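PDB 3JZD: iron-containing alcohol dehydrogenase from Ralstonia eutropha, which probably reduces maleylacetate to 3-oxoadipate with NADH or NADPH, a step in the breakdown of aromatic compounds. Local coordinates for residues V128-G133 against T142-R147; H261-P266 against G306-L311. One frame throughout, in Å; residues are numbered along the deposited sequence.

Contact 1 (V128-G133 against T142-R147); sequences VTPVYG and TGRDPR. With NAD (nicotinamide-adenine-dinucleotide), chain E.
Tyr132 lays its ring over Gly143, the tight centre of an antiparallel beta hairpin. The glycine CA sits 3.9 Å from the centroid of the Tyr132 ring and 25° off its normal, a CH-pi contact. With chi1 at 60°, CG of Tyr132 stands between its own backbone N and carbonyl carbon, which folds the ring across the partner strand. Beneath it the two residues form a hydrogen-bonded pair: Tyr132 N reaches Gly143 O at 2.8 Å, and Gly143 N returns to Tyr132 O at 3.0 Å. A third backbone bond, Asp145 N to Pro130 O at 2.8 Å, carries the pairing past the strand ends.

The face carrying Val131, Thr142 and Arg144 is the more solvent-open one, with both Thr142 and Arg144 exposed. Arg144, extended from CG to NE, runs alongside Pro130, its NE 3.5 Å from Pro130 CG, and Val131 CG2 meets one face of the guanidinium 3.4 Å from NH1. On the tyrosine side, a water in the plane of the ring links Tyr132 OH with Arg144 O.

Segment 128-133 also binds both polar atoms of the nicotinamide carboxamide: Thr129 OG1 donates to O7N of NAD (2.7 Å) while accepting from Val131 N in an ST turn, and Val131 O accepts a hydrogen bond from N7N of NAD.

Lys106, from helix 99-112, bonds to the carbonyls of Thr129 and Val131; Leu110 of that helix packs against Tyr132 and Asp145, and helix 217-236 touches Val128 and Thr129.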
ATOM      1  N   VAL A 128      -7.401   7.487  -8.049  1.00 20.12           N
ATOM      2  CA  VAL A 128      -6.472   7.393  -6.928  1.00 18.70           C
ATOM      3  C   VAL A 128      -5.268   8.351  -7.042  1.00 19.12           C
ATOM      4  O   VAL A 128      -4.228   8.119  -6.421  1.00 19.46           O
ATOM      5  CB  VAL A 128      -6.041   5.938  -6.666  1.00 19.45           C
ATOM      6  CG1 VAL A 128      -7.168   5.159  -5.992  1.00 16.75           C
ATOM      7  CG2 VAL A 128      -5.568   5.263  -7.922  1.00 15.71           C
ATOM      8  N   THR A 129      -5.420   9.452  -7.776  1.00 18.20           N
ATOM      9  CA  THR A 129      -4.357  10.458  -7.846  1.00 18.39           C
ATOM     10  C   THR A 129      -4.914  11.787  -7.420  1.00 19.30           C
ATOM     11  O   THR A 129      -6.099  12.051  -7.629  1.00 20.02           O
ATOM     12  CB  THR A 129      -3.782  10.651  -9.297  1.00 18.33           C
ATOM     13  OG1 THR A 129      -4.607  11.582 -10.011  1.00 19.24           O
ATOM     14  CG2 THR A 129      -3.684   9.269 -10.061  1.00 17.23           C
ATOM     15  N   PRO A 130      -4.072  12.645  -6.815  1.00 20.73           N
ATOM     16  CA  PRO A 130      -4.455  14.006  -6.440  1.00 20.90           C
ATOM     17  C   PRO A 130      -4.281  15.028  -7.584  1.00 22.67           C
ATOM     18  O   PRO A 130      -4.305  16.267  -7.333  1.00 23.47           O
ATOM     19  CB  PRO A 130      -3.458  14.345  -5.323  1.00 21.87           C
ATOM     20  CG  PRO A 130      -2.227  13.556  -5.658  1.00 19.54           C
ATOM     21  CD  PRO A 130      -2.678  12.333  -6.442  1.00 18.74           C
ATOM     22  N   VAL A 131      -4.101  14.534  -8.806  1.00 22.07           N
ATOM     23  CA  VAL A 131      -3.885  15.387  -9.981  1.00 21.43           C
ATOM     24  C   VAL A 131      -5.164  15.648 -10.740  1.00 21.81           C
ATOM     25  O   VAL A 131      -5.941  14.720 -11.038  1.00 22.18           O
ATOM     26  CB  VAL A 131      -2.817  14.796 -10.927  1.00 22.94           C
ATOM     27  CG1 VAL A 131      -2.727  15.621 -12.212  1.00 21.09           C
ATOM     28  CG2 VAL A 131      -1.432  14.797 -10.218  1.00 20.26           C
ATOM     29  N   TYR A 132      -5.429  16.927 -10.989  1.00 21.86           N
ATOM     30  CA  TYR A 132      -6.598  17.327 -11.760  1.00 23.78           C
ATOM     31  C   TYR A 132      -6.128  17.983 -13.050  1.00 25.10           C
ATOM     32  O   TYR A 132      -4.969  18.402 -13.174  1.00 24.26           O
ATOM     33  CB  TYR A 132      -7.484  18.307 -10.988  1.00 25.12           C
ATOM     34  CG  TYR A 132      -6.778  19.580 -10.604  1.00 28.56           C
ATOM     35  CD1 TYR A 132      -6.765  20.686 -11.464  1.00 34.37           C
ATOM     36  CD2 TYR A 132      -6.106  19.677  -9.404  1.00 29.95           C
ATOM     37  CE1 TYR A 132      -6.094  21.833 -11.120  1.00 35.19           C
ATOM     38  CE2 TYR A 132      -5.443  20.828  -9.049  1.00 33.88           C
ATOM     39  CZ  TYR A 132      -5.438  21.894  -9.909  1.00 36.23           C
ATOM     40  OH  TYR A 132      -4.774  23.026  -9.538  1.00 39.79           O
ATOM     41  N   GLY A 133      -7.052  18.089 -13.997  1.00 25.94           N
ATOM     42  CA  GLY A 133      -6.788  18.698 -15.293  1.00 27.23           C
ATOM     43  C   GLY A 133      -7.959  19.547 -15.746  1.00 26.65           C
ATOM     44  O   GLY A 133      -9.105  19.194 -15.523  1.00 24.73           O
ATOM     45  N   THR A 142      -2.762  21.173 -15.666  1.00 33.04           N
ATOM     46  CA  THR A 142      -2.966  20.205 -14.614  1.00 34.70           C
ATOM     47  C   THR A 142      -2.322  20.725 -13.350  1.00 32.66           C
ATOM     48  O   THR A 142      -1.438  21.559 -13.400  1.00 30.26           O
ATOM     49  CB  THR A 142      -2.342  18.859 -14.921  1.00 35.98           C
ATOM     50  OG1 THR A 142      -0.926  19.013 -14.888  1.00 38.48           O
ATOM     51  CG2 THR A 142      -2.809  18.319 -16.298  1.00 35.63           C
ATOM     52  N   GLY A 143      -2.816  20.246 -12.222  1.00 31.45           N
ATOM     53  CA  GLY A 143      -2.284  20.618 -10.913  1.00 30.66           C
ATOM     54  C   GLY A 143      -2.539  19.485  -9.925  1.00 29.53           C
ATOM     55  O   GLY A 143      -3.171  18.478 -10.265  1.00 28.72           O
ATOM     56  N   ARG A 144      -2.063  19.666  -8.707  1.00 28.72           N
ATOM     57  CA  ARG A 144      -2.163  18.669  -7.672  1.00 30.16           C
ATOM     58  C   ARG A 144      -2.810  19.330  -6.486  1.00 30.75           C
ATOM     59  O   ARG A 144      -2.466  20.454  -6.144  1.00 31.44           O
ATOM     60  CB  ARG A 144      -0.768  18.202  -7.304  1.00 30.88           C
ATOM     61  CG  ARG A 144      -0.708  16.840  -6.649  1.00 39.90           C
ATOM     62  CD  ARG A 144       0.759  16.395  -6.378  1.00 44.43           C
ATOM     63  NE  ARG A 144       0.889  14.932  -6.398  1.00 52.65           N
ATOM     64  CZ  ARG A 144       1.250  14.206  -7.469  1.00 53.73           C
ATOM     65  NH1 ARG A 144       1.568  14.788  -8.625  1.00 56.57           N
ATOM     66  NH2 ARG A 144       1.317  12.885  -7.380  1.00 54.54           N
ATOM     67  N   ASP A 145      -3.765  18.651  -5.868  1.00 30.65           N
ATOM     68  CA  ASP A 145      -4.443  19.167  -4.704  1.00 31.01           C
ATOM     69  C   ASP A 145      -5.138  17.966  -4.030  1.00 31.46           C
ATOM     70  O   ASP A 145      -5.970  17.303  -4.648  1.00 29.53           O
ATOM     71  CB  ASP A 145      -5.439  20.276  -5.110  1.00 31.11           C
ATOM     72  CG  ASP A 145      -6.056  20.994  -3.915  1.00 37.09           C
ATOM     73  OD1 ASP A 145      -6.297  20.336  -2.887  1.00 40.65           O
ATOM     74  OD2 ASP A 145      -6.333  22.208  -4.008  1.00 41.84           O
ATOM     75  N   PRO A 146      -4.785  17.679  -2.764  1.00 33.08           N
ATOM     76  CA  PRO A 146      -5.358  16.569  -1.967  1.00 32.37           C
ATOM     77  C   PRO A 146      -6.872  16.582  -1.982  1.00 30.00           C
ATOM     78  O   PRO A 146      -7.509  15.549  -1.956  1.00 29.99           O
ATOM     79  CB  PRO A 146      -4.869  16.861  -0.544  1.00 33.37           C
ATOM     80  CG  PRO A 146      -3.659  17.685  -0.717  1.00 35.37           C
ATOM     81  CD  PRO A 146      -3.864  18.508  -1.964  1.00 34.24           C
ATOM     82  N   ARG A 147      -7.401  17.779  -2.046  1.00 28.82           N
ATOM     83  CA  ARG A 147      -8.820  18.071  -2.138  1.00 29.50           C
ATOM     84  C   ARG A 147      -9.547  17.340  -3.267  1.00 26.82           C
ATOM     85  O   ARG A 147     -10.729  17.031  -3.133  1.00 27.47           O
ATOM     86  CB  ARG A 147      -8.866  19.566  -2.409  1.00 32.83           C
ATOM     87  CG  ARG A 147     -10.042  20.372  -1.975  1.00 40.13           C
ATOM     88  CD  ARG A 147      -9.616  21.849  -2.070  1.00 42.14           C
ATOM     89  NE  ARG A 147     -10.495  22.704  -1.307  1.00 47.27           N
ATOM     90  CZ  ARG A 147     -11.640  23.203  -1.756  1.00 55.63           C
ATOM     91  NH1 ARG A 147     -12.059  22.913  -2.983  1.00 60.10           N
ATOM     92  NH2 ARG A 147     -12.380  23.988  -0.970  1.00 56.99           N
TER
HETATM   93  PA  NAD E 400     -12.769   8.614 -21.046  1.00 26.34           P
HETATM   94  O1A NAD E 400     -13.167   8.899 -19.628  1.00 30.14           O
HETATM   95  O2A NAD E 400     -12.458   9.885 -21.709  1.00 24.21           O
HETATM   96  O5B NAD E 400     -13.831   7.632 -21.748  1.00 28.39           O
HETATM   97  C5B NAD E 400     -13.868   7.496 -23.167  1.00 27.83           C
HETATM   98  C4B NAD E 400     -15.256   7.045 -23.585  1.00 26.90           C
HETATM   99  O4B NAD E 400     -15.540   5.735 -23.136  1.00 23.94           O
HETATM  100  C3B NAD E 400     -16.331   7.929 -22.963  1.00 29.25           C
HETATM  101  O3B NAD E 400     -17.341   8.217 -23.886  1.00 32.77           O
HETATM  102  C2B NAD E 400     -16.944   7.077 -21.878  1.00 30.45           C
HETATM  103  O2B NAD E 400     -18.283   7.429 -21.614  1.00 28.51           O
HETATM  104  C1B NAD E 400     -16.788   5.685 -22.481  1.00 20.89           C
HETATM  105  N9A NAD E 400     -16.736   4.637 -21.462  1.00 22.98           N
HETATM  106  C8A NAD E 400     -15.920   4.670 -20.361  1.00 20.74           C
HETATM  107  N7A NAD E 400     -16.113   3.535 -19.671  1.00 25.99           N
HETATM  108  C5A NAD E 400     -17.035   2.780 -20.284  1.00 25.46           C
HETATM  109  C6A NAD E 400     -17.627   1.549 -19.965  1.00 26.30           C
HETATM  110  N6A NAD E 400     -17.104   0.708 -19.095  1.00 28.46           N
HETATM  111  N1A NAD E 400     -18.605   1.060 -20.797  1.00 30.71           N
HETATM  112  C2A NAD E 400     -18.995   1.760 -21.914  1.00 23.08           C
HETATM  113  N3A NAD E 400     -18.404   2.968 -22.236  1.00 24.83           N
HETATM  114  C4A NAD E 400     -17.448   3.486 -21.416  1.00 24.79           C
HETATM  115  O3  NAD E 400     -11.460   7.687 -21.215  1.00 22.37           O
HETATM  116  PN  NAD E 400     -10.294   7.442 -20.131  1.00 23.12           P
HETATM  117  O1N NAD E 400      -9.146   6.913 -20.990  1.00 21.44           O
HETATM  118  O2N NAD E 400     -10.829   6.701 -18.972  1.00 17.77           O
HETATM  119  O5D NAD E 400      -9.913   8.842 -19.545  1.00 19.32           O
HETATM  120  C5D NAD E 400      -8.929   9.623 -20.156  1.00 26.00           C
HETATM  121  C4D NAD E 400      -9.050  11.017 -19.574  1.00 26.98           C
HETATM  122  O4D NAD E 400      -8.731  10.923 -18.208  1.00 22.08           O
HETATM  123  C3D NAD E 400      -8.049  11.981 -20.179  1.00 24.16           C
HETATM  124  O3D NAD E 400      -8.555  13.273 -20.040  1.00 21.52           O
HETATM  125  C2D NAD E 400      -6.849  11.792 -19.305  1.00 26.09           C
HETATM  126  O2D NAD E 400      -5.951  12.869 -19.396  1.00 23.73           O
HETATM  127  C1D NAD E 400      -7.545  11.652 -17.950  1.00 23.48           C
HETATM  128  N1N NAD E 400      -6.678  10.991 -16.961  1.00 25.98           N
HETATM  129  C2N NAD E 400      -6.291  11.716 -15.863  1.00 24.77           C
HETATM  130  C3N NAD E 400      -5.479  11.140 -14.895  1.00 26.50           C
HETATM  131  C7N NAD E 400      -5.126  11.905 -13.639  1.00 22.73           C
HETATM  132  O7N NAD E 400      -4.356  11.294 -12.649  1.00 25.10           O
HETATM  133  N7N NAD E 400      -5.559  13.131 -13.417  1.00 23.83           N
HETATM  134  C4N NAD E 400      -5.065   9.808 -15.057  1.00 25.66           C
HETATM  135  C5N NAD E 400      -5.470   9.080 -16.170  1.00 30.00           C
HETATM  136  C6N NAD E 400      -6.306   9.681 -17.113  1.00 25.05           C
HETATM  137  O   HOH W   1      -3.170  23.051  -7.436  1.00 35.94           O

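Contact 2 (H261-P266 against G306-L311); sequences HTIVLP and GAPVAL
Ile263 projects from its helix into the curve of the loop 306-311, and its two branches meet alternate residues of that segment. CG1 lies 3.3 Å from Pro308 O. With CG1 anti to the carbonyl carbon (chi1 -66°) and the chain then extended, CD1 is carried on to Ala310 O at 3.5 Å, with Pro308 CB alongside at 4.1 Å. The CG2 branch turns elsewhere, coming within 3.5 Å of Val309 O and meeting Leu311 CD2 at 3.7 Å. No hydrogen bond crosses this contact; the branches of Ile263 lie against the carbonyl oxygens of Pro308, Val309 and Ala310.

Smaller contacts extend the patch along the helix. Thr262 CG2 sits 4.0 Å from Ala307 CB, while its hydroxyl bonds back to Ala258 O within the helix; beyond Ile263, Val264 CG2 comes near Leu311 CD2.

The loop's course starts in a Schellman motif: Gly306, at positive phi, is the C-prime residue that ends helix 294-304, and the chain then passes across helix 257-272 in the all-helical part of this iron-containing alcohol dehydrogenase fold.

Farther out, Ile314 packs on both Ile263 and Pro308, and Phe299 and Gln303 of helix 294-304 touch Val309. Thr170 of helix 165-182 touches Thr262 and Ala307, one from each segment. At the end of the 306-311 segment, Leu311 is held by backbone hydrogen bonding with Ala351 of helix 341-353.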
ATOM      1  N   HIS A 261      -1.316   6.373 -25.513  1.00 14.88           N
ATOM      2  CA  HIS A 261      -0.515   5.650 -24.535  1.00 14.34           C
ATOM      3  C   HIS A 261      -0.074   4.315 -25.079  1.00 13.69           C
ATOM      4  O   HIS A 261       1.099   3.923 -24.989  1.00 16.25           O
ATOM      5  CB  HIS A 261      -1.315   5.506 -23.193  1.00 14.04           C
ATOM      6  CG  HIS A 261      -1.235   6.739 -22.352  1.00 12.28           C
ATOM      7  ND1 HIS A 261      -0.248   6.924 -21.416  1.00 13.61           N
ATOM      8  CD2 HIS A 261      -1.937   7.900 -22.389  1.00 13.48           C
ATOM      9  CE1 HIS A 261      -0.366   8.131 -20.887  1.00 11.81           C
ATOM     10  NE2 HIS A 261      -1.376   8.745 -21.462  1.00 14.79           N
ATOM     11  N   THR A 262      -1.023   3.619 -25.679  1.00 12.82           N
ATOM     12  CA  THR A 262      -0.790   2.290 -26.181  1.00 13.84           C
ATOM     13  C   THR A 262       0.315   2.275 -27.264  1.00 14.61           C
ATOM     14  O   THR A 262       1.194   1.460 -27.235  1.00 17.60           O
ATOM     15  CB  THR A 262      -2.086   1.721 -26.749  1.00 13.04           C
ATOM     16  OG1 THR A 262      -3.010   1.487 -25.694  1.00 13.10           O
ATOM     17  CG2 THR A 262      -1.834   0.410 -27.509  1.00 13.44           C
ATOM     18  N   ILE A 263       0.277   3.229 -28.171  1.00 14.42           N
ATOM     19  CA  ILE A 263       1.225   3.325 -29.268  1.00 14.08           C
ATOM     20  C   ILE A 263       2.583   3.814 -28.840  1.00 15.67           C
ATOM     21  O   ILE A 263       3.575   3.272 -29.260  1.00 16.21           O
ATOM     22  CB  ILE A 263       0.659   4.256 -30.381  1.00 12.97           C
ATOM     23  CG1 ILE A 263      -0.611   3.581 -31.002  1.00 10.43           C
ATOM     24  CG2 ILE A 263       1.758   4.570 -31.426  1.00  9.11           C
ATOM     25  CD1 ILE A 263      -1.641   4.557 -31.716  1.00  6.60           C
ATOM     26  N   VAL A 264       2.616   4.845 -28.000  1.00 14.74           N
ATOM     27  CA  VAL A 264       3.867   5.449 -27.549  1.00 14.34           C
ATOM     28  C   VAL A 264       4.666   4.582 -26.539  1.00 15.08           C
ATOM     29  O   VAL A 264       5.895   4.539 -26.598  1.00 17.75           O
ATOM     30  CB  VAL A 264       3.585   6.866 -26.964  1.00 13.82           C
ATOM     31  CG1 VAL A 264       4.870   7.484 -26.256  1.00 11.69           C
ATOM     32  CG2 VAL A 264       3.053   7.767 -28.102  1.00 11.66           C
ATOM     33  N   LEU A 265       3.991   3.879 -25.633  1.00 12.97           N
ATOM     34  CA  LEU A 265       4.694   3.134 -24.603  1.00 11.72           C
ATOM     35  C   LEU A 265       5.906   2.286 -25.068  1.00 12.03           C
ATOM     36  O   LEU A 265       6.993   2.437 -24.555  1.00 11.18           O
ATOM     37  CB  LEU A 265       3.717   2.338 -23.748  1.00 10.66           C
ATOM     38  CG  LEU A 265       4.357   1.586 -22.604  1.00 13.55           C
ATOM     39  CD1 LEU A 265       4.914   2.567 -21.610  1.00  9.40           C
ATOM     40  CD2 LEU A 265       3.237   0.628 -21.946  1.00 12.12           C
ATOM     41  N   PRO A 266       5.737   1.404 -26.044  1.00 12.31           N
ATOM     42  CA  PRO A 266       6.923   0.667 -26.407  1.00 11.99           C
ATOM     43  C   PRO A 266       8.150   1.530 -26.844  1.00 15.22           C
ATOM     44  O   PRO A 266       9.310   1.169 -26.561  1.00 14.17           O
ATOM     45  CB  PRO A 266       6.424  -0.184 -27.594  1.00 14.62           C
ATOM     46  CG  PRO A 266       4.913  -0.296 -27.414  1.00  9.75           C
ATOM     47  CD  PRO A 266       4.570   1.072 -26.884  1.00 12.21           C
ATOM     48  N   GLY A 306      -5.716  -6.448 -31.200  1.00 17.49           N
ATOM     49  CA  GLY A 306      -6.440  -5.479 -32.000  1.00 17.80           C
ATOM     50  C   GLY A 306      -6.286  -3.995 -31.743  1.00 17.69           C
ATOM     51  O   GLY A 306      -6.996  -3.228 -32.343  1.00 16.58           O
ATOM     52  N   ALA A 307      -5.377  -3.566 -30.878  1.00 15.19           N
ATOM     53  CA  ALA A 307      -5.211  -2.129 -30.688  1.00 16.37           C
ATOM     54  C   ALA A 307      -4.344  -1.567 -31.829  1.00 16.68           C
ATOM     55  O   ALA A 307      -3.512  -2.279 -32.382  1.00 14.96           O
ATOM     56  CB  ALA A 307      -4.529  -1.833 -29.389  1.00 14.92           C
ATOM     57  N   PRO A 308      -4.525  -0.288 -32.146  1.00 17.26           N
ATOM     58  CA  PRO A 308      -3.633   0.375 -33.107  1.00 17.99           C
ATOM     59  C   PRO A 308      -2.234   0.501 -32.472  1.00 18.66           C
ATOM     60  O   PRO A 308      -2.113   0.618 -31.235  1.00 17.30           O
ATOM     61  CB  PRO A 308      -4.256   1.755 -33.285  1.00 17.84           C
ATOM     62  CG  PRO A 308      -5.121   1.958 -32.138  1.00 20.63           C
ATOM     63  CD  PRO A 308      -5.555   0.614 -31.621  1.00 17.24           C
ATOM     64  N   VAL A 309      -1.200   0.393 -33.308  1.00 17.43           N
ATOM     65  CA  VAL A 309       0.195   0.478 -32.876  1.00 16.90           C
ATOM     66  C   VAL A 309       0.984   1.568 -33.634  1.00 16.13           C
ATOM     67  O   VAL A 309       2.196   1.702 -33.464  1.00 14.92           O
ATOM     68  CB  VAL A 309       0.877  -0.893 -33.059  1.00 17.96           C
ATOM     69  CG1 VAL A 309       0.224  -1.944 -32.143  1.00 15.70           C
ATOM     70  CG2 VAL A 309       0.831  -1.348 -34.570  1.00 17.09           C
ATOM     71  N   ALA A 310       0.287   2.339 -34.464  1.00 15.75           N
ATOM     72  CA  ALA A 310       0.901   3.384 -35.271  1.00 15.14           C
ATOM     73  C   ALA A 310       0.105   4.642 -35.072  1.00 15.11           C
ATOM     74  O   ALA A 310      -1.126   4.617 -35.215  1.00 14.37           O
ATOM     75  CB  ALA A 310       0.908   2.970 -36.757  1.00 15.54           C
ATOM     76  N   LEU A 311       0.776   5.758 -34.748  1.00 15.38           N
ATOM     77  CA  LEU A 311       0.084   7.029 -34.595  1.00 14.37           C
ATOM     78  C   LEU A 311      -0.642   7.400 -35.880  1.00 14.63           C
ATOM     79  O   LEU A 311      -1.647   8.134 -35.865  1.00 14.61           O
ATOM     80  CB  LEU A 311       1.053   8.183 -34.207  1.00 15.62           C
ATOM     81  CG  LEU A 311       1.800   8.083 -32.885  1.00 14.58           C
ATOM     82  CD1 LEU A 311       2.816   9.203 -32.784  1.00 11.23           C
ATOM     83  CD2 LEU A 311       0.762   8.091 -31.670  1.00 10.48           C
TER

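Contact 1 is a surface hairpin and contact 2 a buried helix-loop junction; they share no helix or strand, their centres are about 26 Å apart, and they lie on opposite sides of the chain's centre. Their chemistry follows their places. The hairpin, in the N-terminal half of the chain, relies on backbone hydrogen bonds, with an aromatic ring over glycine on one side and a charged side chain on the other. The C-terminal contact has no bond across it and depends on apolar branches against carbonyls and methyl groups. The cofactor separates them further: NAD bonds directly to 128-133, whereas Thr262 keeps its side chain about 9 Å from the dinucleotide.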